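Local coordinates for protein putative methylthioribose-1-phosphate isomerase (Pyrococcus horikoshii OT3, PDB 6A34) that probably interconverts methylthioribose-1-phosphate and methylthioribulose-1-phosphate in the methionine salvage pathway, as a member of the eIF-2B alpha/beta/delta family, at residues P60-A65 against V104-A109; N257-Y262 against Y319-D324; I273-V278 against K329-I334. All blocks are in the same frame, centred on the assembly; numbering follows the deposited sequence.

Contact 1 (P60-A65 against V104-A109)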
loop_
_atom_site.group_PDB
_atom_site.type_symbol
_atom_site.label_atom_id
_atom_site.label_comp_id
_atom_site.label_asym_id
_atom_site.label_seq_id
_atom_site.Cartn_x
_atom_site.Cartn_y
_atom_site.Cartn_z
ATOM N N PRO A 60 -14.949 -4.146 -20.309
ATOM C CA PRO A 60 -15.894 -4.940 -21.100
ATOM C C PRO A 60 -17.322 -4.974 -20.517
ATOM O O PRO A 60 -18.297 -5.091 -21.267
ATOM C CB PRO A 60 -15.296 -6.355 -21.120
ATOM C CG PRO A 60 -13.908 -6.232 -20.456
ATOM C CD PRO A 60 -13.954 -4.976 -19.607
ATOM N N ALA A 61 -17.448 -4.854 -19.192
ATOM C CA ALA A 61 -18.752 -4.839 -18.547
ATOM C C ALA A 61 -19.478 -3.528 -18.862
ATOM O O ALA A 61 -20.712 -3.495 -19.037
ATOM C CB ALA A 61 -18.589 -5.041 -17.070
ATOM N N ILE A 62 -18.704 -2.446 -18.969
ATOM C CA ILE A 62 -19.218 -1.125 -19.320
ATOM C C ILE A 62 -19.679 -1.142 -20.777
ATOM O O ILE A 62 -20.648 -0.477 -21.123
ATOM C CB ILE A 62 -18.149 -0.042 -19.088
ATOM C CG1 ILE A 62 -17.954 0.230 -17.593
ATOM C CG2 ILE A 62 -18.446 1.238 -19.856
ATOM C CD1 ILE A 62 -16.582 0.808 -17.270
ATOM N N GLY A 63 -18.898 -1.805 -21.632
ATOM C CA GLY A 63 -19.234 -1.959 -23.030
ATOM C C GLY A 63 -20.552 -2.697 -23.190
ATOM O O GLY A 63 -21.450 -2.247 -23.877
ATOM N N ALA A 64 -20.690 -3.816 -22.474
ATOM C CA ALA A 64 -21.889 -4.624 -22.586
ATOM C C ALA A 64 -23.098 -3.834 -22.071
ATOM O O ALA A 64 -24.183 -3.916 -22.666
ATOM C CB ALA A 64 -21.727 -5.943 -21.854
ATOM N N ALA A 65 -22.906 -3.086 -20.973
ATOM C CA ALA A 65 -23.983 -2.311 -20.398
ATOM C C ALA A 65 -24.506 -1.325 -21.446
ATOM O O ALA A 65 -25.702 -1.194 -21.616
ATOM C CB ALA A 65 -23.562 -1.599 -19.135
ATOM N N VAL A 104 -12.779 2.841 -23.459
ATOM C CA VAL A 104 -12.582 2.527 -24.884
ATOM C C VAL A 104 -13.649 1.525 -25.372
ATOM O O VAL A 104 -14.140 1.681 -26.499
ATOM C CB VAL A 104 -11.135 2.075 -25.192
ATOM C CG1 VAL A 104 -10.771 0.716 -24.607
ATOM C CG2 VAL A 104 -10.864 2.088 -26.683
ATOM N N ASN A 105 -14.021 0.543 -24.529
ATOM C CA ASN A 105 -14.913 -0.568 -24.911
ATOM C C ASN A 105 -16.337 -0.057 -25.119
ATOM O O ASN A 105 -17.043 -0.607 -25.947
ATOM C CB ASN A 105 -14.973 -1.690 -23.873
ATOM C CG ASN A 105 -13.762 -2.594 -23.909
ATOM O OD1 ASN A 105 -13.900 -3.808 -24.025
ATOM N ND2 ASN A 105 -12.576 -2.010 -23.820
ATOM N N LEU A 106 -16.721 0.959 -24.326
ATOM C CA LEU A 106 -17.949 1.736 -24.469
ATOM C C LEU A 106 -18.131 2.172 -25.930
ATOM O O LEU A 106 -19.162 1.870 -26.544
ATOM C CB LEU A 106 -17.865 2.953 -23.548
ATOM C CG LEU A 106 -19.036 3.930 -23.633
ATOM C CD1 LEU A 106 -20.303 3.287 -23.153
ATOM C CD2 LEU A 106 -18.765 5.172 -22.807
ATOM N N PHE A 107 -17.109 2.856 -26.462
ATOM C CA PHE A 107 -17.100 3.386 -27.802
ATOM C C PHE A 107 -17.141 2.224 -28.797
ATOM O O PHE A 107 -17.957 2.235 -29.684
ATOM C CB PHE A 107 -15.876 4.280 -28.036
ATOM C CG PHE A 107 -16.020 5.257 -29.178
ATOM C CD1 PHE A 107 -15.970 4.825 -30.501
ATOM C CD2 PHE A 107 -16.204 6.615 -28.939
ATOM C CE1 PHE A 107 -16.111 5.726 -31.551
ATOM C CE2 PHE A 107 -16.334 7.515 -29.992
ATOM C CZ PHE A 107 -16.295 7.071 -31.297
ATOM N N TRP A 108 -16.260 1.227 -28.646
ATOM C CA TRP A 108 -16.298 0.066 -29.540
ATOM C C TRP A 108 -17.737 -0.467 -29.617
ATOM O O TRP A 108 -18.225 -0.711 -30.702
ATOM C CB TRP A 108 -15.369 -1.077 -29.115
ATOM C CG TRP A 108 -13.900 -0.814 -29.217
ATOM C CD1 TRP A 108 -13.259 0.087 -30.022
ATOM C CD2 TRP A 108 -12.871 -1.516 -28.487
ATOM N NE1 TRP A 108 -11.906 0.014 -29.820
ATOM C CE2 TRP A 108 -11.635 -0.957 -28.884
ATOM C CE3 TRP A 108 -12.873 -2.546 -27.530
ATOM C CZ2 TRP A 108 -10.419 -1.402 -28.350
ATOM C CZ3 TRP A 108 -11.673 -2.977 -27.003
ATOM C CH2 TRP A 108 -10.464 -2.411 -27.412
ATOM N N ALA A 109 -18.376 -0.673 -28.457
ATOM C CA ALA A 109 -19.613 -1.430 -28.382
ATOM C C ALA A 109 -20.736 -0.670 -29.097
ATOM O O ALA A 109 -21.454 -1.259 -29.925
ATOM C CB ALA A 109 -19.971 -1.706 -26.949
#

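Contact 2 (N257-Y262 against Y319-D324)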
loop_
_atom_site.group_PDB
_atom_site.type_symbol
_atom_site.label_atom_id
_atom_site.label_comp_id
_atom_site.label_asym_id
_atom_site.label_seq_id
_atom_site.Cartn_x
_atom_site.Cartn_y
_atom_site.Cartn_z
ATOM N N ASN A 257 -0.586 -1.334 -16.250
ATOM C CA ASN A 257 -1.552 -1.983 -15.350
ATOM C C ASN A 257 -1.602 -1.129 -14.082
ATOM O O ASN A 257 -0.773 -0.225 -13.946
ATOM C CB ASN A 257 -1.225 -3.461 -15.106
ATOM C CG ASN A 257 -2.392 -4.234 -14.526
ATOM O OD1 ASN A 257 -3.498 -4.179 -15.068
ATOM N ND2 ASN A 257 -2.180 -4.893 -13.389
ATOM N N LYS A 258 -2.580 -1.409 -13.202
ATOM C CA LYS A 258 -2.775 -0.668 -11.989
ATOM C C LYS A 258 -1.437 -0.520 -11.276
ATOM O O LYS A 258 -0.655 -1.511 -11.148
ATOM C CB LYS A 258 -3.739 -1.342 -11.003
ATOM C CG LYS A 258 -4.554 -0.366 -10.159
ATOM C CD LYS A 258 -5.439 0.575 -10.996
ATOM C CE LYS A 258 -6.655 1.115 -10.270
ATOM N NZ LYS A 258 -7.156 2.376 -10.887
ATOM N N ILE A 259 -1.267 0.675 -10.711
ATOM C CA ILE A 259 -0.083 1.074 -9.978
ATOM C C ILE A 259 0.290 -0.009 -8.959
ATOM O O ILE A 259 -0.550 -0.556 -8.216
ATOM C CB ILE A 259 -0.296 2.445 -9.322
ATOM C CG1 ILE A 259 1.009 3.034 -8.794
ATOM C CG2 ILE A 259 -1.353 2.358 -8.231
ATOM C CD1 ILE A 259 1.937 3.531 -9.877
ATOM N N GLY A 260 1.569 -0.371 -8.980
ATOM C CA GLY A 260 2.079 -1.464 -8.153
ATOM C C GLY A 260 2.502 -2.683 -8.950
ATOM O O GLY A 260 3.226 -3.512 -8.441
ATOM N N THR A 261 2.035 -2.798 -10.193
ATOM C CA THR A 261 2.323 -3.947 -11.045
ATOM C C THR A 261 3.824 -4.010 -11.322
ATOM O O THR A 261 4.436 -5.072 -11.213
ATOM C CB THR A 261 1.480 -3.921 -12.328
ATOM O OG1 THR A 261 0.104 -3.975 -11.957
ATOM C CG2 THR A 261 1.775 -5.087 -13.235
ATOM N N TYR A 262 4.407 -2.852 -11.656
ATOM C CA TYR A 262 5.826 -2.731 -11.932
ATOM C C TYR A 262 6.625 -3.186 -10.716
ATOM O O TYR A 262 7.602 -3.906 -10.864
ATOM C CB TYR A 262 6.210 -1.319 -12.400
ATOM C CG TYR A 262 7.699 -1.109 -12.507
ATOM C CD1 TYR A 262 8.462 -1.879 -13.362
ATOM C CD2 TYR A 262 8.354 -0.158 -11.736
ATOM C CE1 TYR A 262 9.841 -1.730 -13.443
ATOM C CE2 TYR A 262 9.727 0.009 -11.810
ATOM C CZ TYR A 262 10.482 -0.779 -12.661
ATOM O OH TYR A 262 11.837 -0.601 -12.755
ATOM N N TYR A 319 1.155 12.556 -5.226
ATOM C CA TYR A 319 1.301 12.107 -6.589
ATOM C C TYR A 319 0.559 10.782 -6.721
ATOM O O TYR A 319 0.832 9.863 -5.978
ATOM C CB TYR A 319 2.778 11.977 -6.935
ATOM C CG TYR A 319 3.061 11.557 -8.349
ATOM C CD1 TYR A 319 2.559 12.268 -9.428
ATOM C CD2 TYR A 319 3.863 10.467 -8.602
ATOM C CE1 TYR A 319 2.843 11.886 -10.734
ATOM C CE2 TYR A 319 4.143 10.063 -9.895
ATOM C CZ TYR A 319 3.650 10.790 -10.963
ATOM O OH TYR A 319 3.957 10.380 -12.217
ATOM N N ASN A 320 -0.422 10.744 -7.619
ATOM C CA ASN A 320 -1.318 9.633 -7.731
ATOM C C ASN A 320 -1.348 9.104 -9.171
ATOM O O ASN A 320 -2.363 9.184 -9.854
ATOM C CB ASN A 320 -2.730 10.011 -7.285
ATOM C CG ASN A 320 -3.637 8.798 -7.298
ATOM O OD1 ASN A 320 -3.142 7.683 -7.292
ATOM N ND2 ASN A 320 -4.944 8.999 -7.299
ATOM N N PRO A 321 -0.271 8.486 -9.687
ATOM C CA PRO A 321 -0.374 7.803 -10.976
ATOM C C PRO A 321 -1.314 6.591 -10.833
ATOM O O PRO A 321 -1.121 5.788 -9.950
ATOM C CB PRO A 321 1.079 7.405 -11.247
ATOM C CG PRO A 321 1.644 7.205 -9.859
ATOM C CD PRO A 321 1.046 8.343 -9.058
ATOM N N ALA A 322 -2.330 6.489 -11.689
ATOM C CA ALA A 322 -3.276 5.401 -11.664
ATOM C C ALA A 322 -2.652 4.074 -12.136
ATOM O O ALA A 322 -3.023 2.990 -11.619
ATOM C CB ALA A 322 -4.442 5.749 -12.532
ATOM N N PHE A 323 -1.765 4.158 -13.137
ATOM C CA PHE A 323 -1.138 3.011 -13.824
ATOM C C PHE A 323 0.376 3.176 -13.767
ATOM O O PHE A 323 0.870 4.278 -13.704
ATOM C CB PHE A 323 -1.604 2.942 -15.284
ATOM C CG PHE A 323 -3.098 2.789 -15.355
ATOM C CD1 PHE A 323 -3.705 1.607 -14.948
ATOM C CD2 PHE A 323 -3.914 3.862 -15.696
ATOM C CE1 PHE A 323 -5.090 1.483 -14.934
ATOM C CE2 PHE A 323 -5.297 3.736 -15.679
ATOM C CZ PHE A 323 -5.880 2.550 -15.299
ATOM N N ASP A 324 1.095 2.067 -13.751
ATOM C CA ASP A 324 2.474 2.086 -14.108
ATOM C C ASP A 324 2.668 1.239 -15.378
ATOM O O ASP A 324 1.715 0.639 -15.915
ATOM C CB ASP A 324 3.355 1.700 -12.925
ATOM C CG ASP A 324 3.117 0.347 -12.276
ATOM O OD1 ASP A 324 2.625 -0.568 -12.979
ATOM O OD2 ASP A 324 3.483 0.209 -11.078
HETATM O O HOH W 1 -5.029 3.472 -9.282
#

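Contact 3 (I273-V278 against K329-I334)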
loop_
_atom_site.group_PDB
_atom_site.type_symbol
_atom_site.label_atom_id
_atom_site.label_comp_id
_atom_site.label_asym_id
_atom_site.label_seq_id
_atom_site.Cartn_x
_atom_site.Cartn_y
_atom_site.Cartn_z
ATOM N N ILE A 273 10.295 -15.825 -9.492
ATOM C CA ILE A 273 8.944 -16.243 -9.493
ATOM C C ILE A 273 8.373 -15.923 -10.865
ATOM O O ILE A 273 8.440 -14.790 -11.349
ATOM C CB ILE A 273 8.145 -15.567 -8.365
ATOM C CG1 ILE A 273 8.746 -15.864 -6.985
ATOM C CG2 ILE A 273 6.709 -16.011 -8.429
ATOM C CD1 ILE A 273 8.149 -15.067 -5.853
ATOM N N PRO A 274 7.836 -16.940 -11.568
ATOM C CA PRO A 274 7.141 -16.699 -12.823
ATOM C C PRO A 274 6.078 -15.603 -12.659
ATOM O O PRO A 274 5.368 -15.562 -11.683
ATOM C CB PRO A 274 6.529 -18.060 -13.183
ATOM C CG PRO A 274 7.333 -19.071 -12.454
ATOM C CD PRO A 274 7.884 -18.362 -11.223
ATOM N N PHE A 275 6.000 -14.731 -13.659
ATOM C CA PHE A 275 5.213 -13.538 -13.641
ATOM C C PHE A 275 4.484 -13.406 -14.981
ATOM O O PHE A 275 5.122 -13.215 -16.034
ATOM C CB PHE A 275 6.155 -12.355 -13.404
ATOM C CG PHE A 275 5.491 -11.012 -13.395
ATOM C CD1 PHE A 275 4.949 -10.500 -12.238
ATOM C CD2 PHE A 275 5.371 -10.277 -14.549
ATOM C CE1 PHE A 275 4.337 -9.258 -12.234
ATOM C CE2 PHE A 275 4.764 -9.034 -14.541
ATOM C CZ PHE A 275 4.232 -8.533 -13.392
ATOM N N PHE A 276 3.157 -13.493 -14.937
ATOM C CA PHE A 276 2.317 -13.464 -16.141
ATOM C C PHE A 276 1.326 -12.307 -16.121
ATOM O O PHE A 276 0.754 -11.983 -15.083
ATOM C CB PHE A 276 1.506 -14.744 -16.260
ATOM C CG PHE A 276 2.312 -15.988 -16.520
ATOM C CD1 PHE A 276 2.853 -16.717 -15.473
ATOM C CD2 PHE A 276 2.477 -16.453 -17.807
ATOM C CE1 PHE A 276 3.568 -17.879 -15.718
ATOM C CE2 PHE A 276 3.191 -17.611 -18.053
ATOM C CZ PHE A 276 3.724 -18.331 -17.007
ATOM N N ALA A 277 1.103 -11.742 -17.302
ATOM C CA ALA A 277 -0.019 -10.892 -17.614
ATOM C C ALA A 277 -1.048 -11.740 -18.367
ATOM O O ALA A 277 -0.672 -12.637 -19.126
ATOM C CB ALA A 277 0.437 -9.730 -18.478
ATOM N N VAL A 278 -2.330 -11.454 -18.151
ATOM C CA VAL A 278 -3.416 -12.101 -18.835
ATOM C C VAL A 278 -4.347 -10.995 -19.329
ATOM O O VAL A 278 -4.722 -10.102 -18.536
ATOM C CB VAL A 278 -4.146 -13.126 -17.940
ATOM C CG1 VAL A 278 -4.532 -12.567 -16.578
ATOM C CG2 VAL A 278 -5.379 -13.707 -18.627
ATOM N N LYS A 329 10.591 -7.486 -20.408
ATOM C CA LYS A 329 11.596 -8.435 -19.987
ATOM C C LYS A 329 11.271 -9.114 -18.640
ATOM O O LYS A 329 11.794 -10.229 -18.328
ATOM C CB LYS A 329 12.961 -7.742 -19.924
ATOM C CG LYS A 329 13.131 -6.716 -18.813
ATOM C CD LYS A 329 14.577 -6.256 -18.640
ATOM C CE LYS A 329 14.765 -5.272 -17.507
ATOM N NZ LYS A 329 16.190 -5.112 -17.142
ATOM N N TYR A 330 10.438 -8.469 -17.827
ATOM C CA TYR A 330 9.957 -9.024 -16.580
ATOM C C TYR A 330 8.882 -10.103 -16.805
ATOM O O TYR A 330 8.550 -10.827 -15.857
ATOM C CB TYR A 330 9.423 -7.879 -15.700
ATOM C CG TYR A 330 10.481 -6.895 -15.262
ATOM C CD1 TYR A 330 11.386 -7.251 -14.287
ATOM C CD2 TYR A 330 10.587 -5.624 -15.780
ATOM C CE1 TYR A 330 12.407 -6.417 -13.885
ATOM C CE2 TYR A 330 11.577 -4.742 -15.351
ATOM C CZ TYR A 330 12.498 -5.144 -14.400
ATOM O OH TYR A 330 13.525 -4.350 -13.951
ATOM N N LEU A 331 8.329 -10.222 -18.025
ATOM C CA LEU A 331 7.223 -11.185 -18.280
ATOM C C LEU A 331 7.782 -12.572 -18.602
ATOM O O LEU A 331 8.627 -12.724 -19.454
ATOM C CB LEU A 331 6.339 -10.718 -19.432
ATOM C CG LEU A 331 5.367 -9.592 -19.122
ATOM C CD1 LEU A 331 4.827 -8.969 -20.405
ATOM C CD2 LEU A 331 4.215 -10.101 -18.278
ATOM N N THR A 332 7.220 -13.592 -17.950
ATOM C CA THR A 332 7.464 -14.971 -18.311
ATOM C C THR A 332 6.629 -15.307 -19.558
ATOM O O THR A 332 7.062 -16.017 -20.407
ATOM C CB THR A 332 7.157 -15.896 -17.131
ATOM O OG1 THR A 332 7.898 -15.460 -15.992
ATOM C CG2 THR A 332 7.482 -17.337 -17.449
ATOM N N GLY A 333 5.389 -14.836 -19.601
ATOM C CA GLY A 333 4.509 -15.008 -20.741
ATOM C C GLY A 333 3.291 -14.112 -20.661
ATOM O O GLY A 333 3.019 -13.494 -19.618
ATOM N N ILE A 334 2.567 -14.024 -21.774
ATOM C CA ILE A 334 1.338 -13.266 -21.831
ATOM C C ILE A 334 0.201 -14.235 -22.192
ATOM O O ILE A 334 0.173 -14.789 -23.290
ATOM C CB ILE A 334 1.409 -12.106 -22.841
ATOM C CG1 ILE A 334 2.507 -11.104 -22.498
ATOM C CG2 ILE A 334 0.050 -11.449 -22.946
ATOM C CD1 ILE A 334 2.652 -9.966 -23.492
#

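Contact 1 (P60-A65 against V104-A109)
Gly63 and Leu106 bring their CA atoms to 4.2 Å where two helices of the helical part of this eIF-2B-like fold pack side by side. Helices 59-76 and 104-119 run in broadly the same direction, crossing at -33°, and the local axes approach to 7.4 Å. The close approach is consistent with glycine at this place: a CB would come tight against Asn105 O, and the bare CA lies against Asn105 O and Leu106 N.

The apolar contact is a single touch on one flank. Ile62 has CG2 anti to its backbone N, and this branch meets CB of Leu106 at 4.1 Å, the two side chains crossing at a slant. Ile62 also touches Arg100, a predicted substrate-binding residue, while Leu106 reaches along the helix of Ile62 to Ala66.

The polar groups meet carbon rather than one another. Asn105 carries its CG anti to the carbonyl carbon (chi1 -77°), which brings OD1 to 3.7 Å from CA of Pro60; the side chain also touches Ala59, another predicted substrate-binding residue. Helix 125-157 adjoins the pair, with Asp143 touching Pro60 and Ile139 touching Ala109. One turn beyond Asn105, Ala109 directs its methyl group at the glycine, CB lying 3.5 Å from Gly63 O.

Contact 2 (N257-Y262 against Y319-D324)
Asp324 OD2 is gripped by two backbone amides at the start of helix 261-270. Gly260 N, at the N-cap position, donates to Asp324 OD2 at 2.9 Å from above the carboxylate plane, and Tyr262 N bonds both carboxylate oxygens weakly. Asp324 CG sits between its backbone N and carbonyl carbon (chi1 58°), turning the acid toward these amides; the helix end would probably stabilise its negative charge. An alanine here would remove both acceptor oxygens and is likely to leave the amides of Gly260 and Tyr262 without these partners.

The backbones pair antiparallel: Asn257 N donates to Asp324 O and Asp324 N to Asn257 O, both at 3.0 Å. Ile259 N bonds Ala322 O at 3.0 Å, while the CD1 methyl of Ile259 reaches Pro321 CG at 3.7 Å. A type II turn from Lys258 to Thr261 leads into the helix, and Thr261 OG1 donates to Lys258 O at 2.7 Å. Of the predicted substrate-binding residues, Asn257 lies by Asp247, the predicted proton donor, and Lys258 by Cys167, the predicted transition-state stabiliser.

Strand 323-326 borders strand 255-258 at the edge of a small mixed sheet, beside helix 261-270, with Phe232 of the second subunit packing on Ile259 and Asp324.

Contact 3 (I273-V278 against K329-I334)
The Phe276 ring carries CB of Thr332 over one face, 4.2 Å above the plane and offset toward the rim, while Gly333 O approaches it obliquely. The ring of Phe275 is met obliquely too, by Tyr330 O and by CD2 of Leu331. These rings belong to a parallel strand pair in the Rossmann-like sheet, where strand 275-278 lies between 241-244 and 333-336.

With CG anti to the backbone N (chi1 178°), Phe275 swings its ring to the side of its carbonyl carbon, where CD2 meets Tyr330 O and comes to 3.9 Å from Leu331 CD2. The same leucine methyl, Leu331 CD2, continues to Ala277 CB at 3.8 Å, and one branch thereby touches two residues of the strand. Phe255 and helix 261-270 close over this side, Phe255 touching Phe275, Ala277 and Leu331. A CB on Gly333 would come tight against Phe276 CE2, consistent with glycine here.

Ala277 N makes a weak bond to Gly333 O, and the pairing goes on through a backbone bond between Ala277 and Ile335. Between these, Ile334 CA sends a C-H toward Ala277 O at 3.4 Å. Stronger polar pairing is concentrated at Thr332, which holds both the carbonyl and the N-H of Phe275. Thr332 N donates to Phe275 O at 2.9 Å, and Phe275 N donates to Thr332 OG1 at 3.1 Å, nearly straight with 170° at the hydrogen.

Overall arrangement
All three contacts are mainly buried, but contact 1 lies nearer the chain's centre, about 10 Å from it against 16 and 18 Å for contacts 2 and 3, with contact 3 on the opposite side. Contact 1 is close helix packing round a glycine, with no polar bond between its segments. Contact 2 adds the Asp324 carboxylate to antiparallel backbone pairing; contact 3 pairs parallel strands, one of its two sound bonds going to the Thr332 hydroxyl. Contacts 2 and 3 are neighbours: helix 261-270 precedes strand 275-278, strand 323-326 precedes 333-336, and Tyr262 CE1 packs 4.0 Å from Tyr330 CE2. The second subunit reaches seven residues of contact 2, two of contact 3 and neither segment of contact 1.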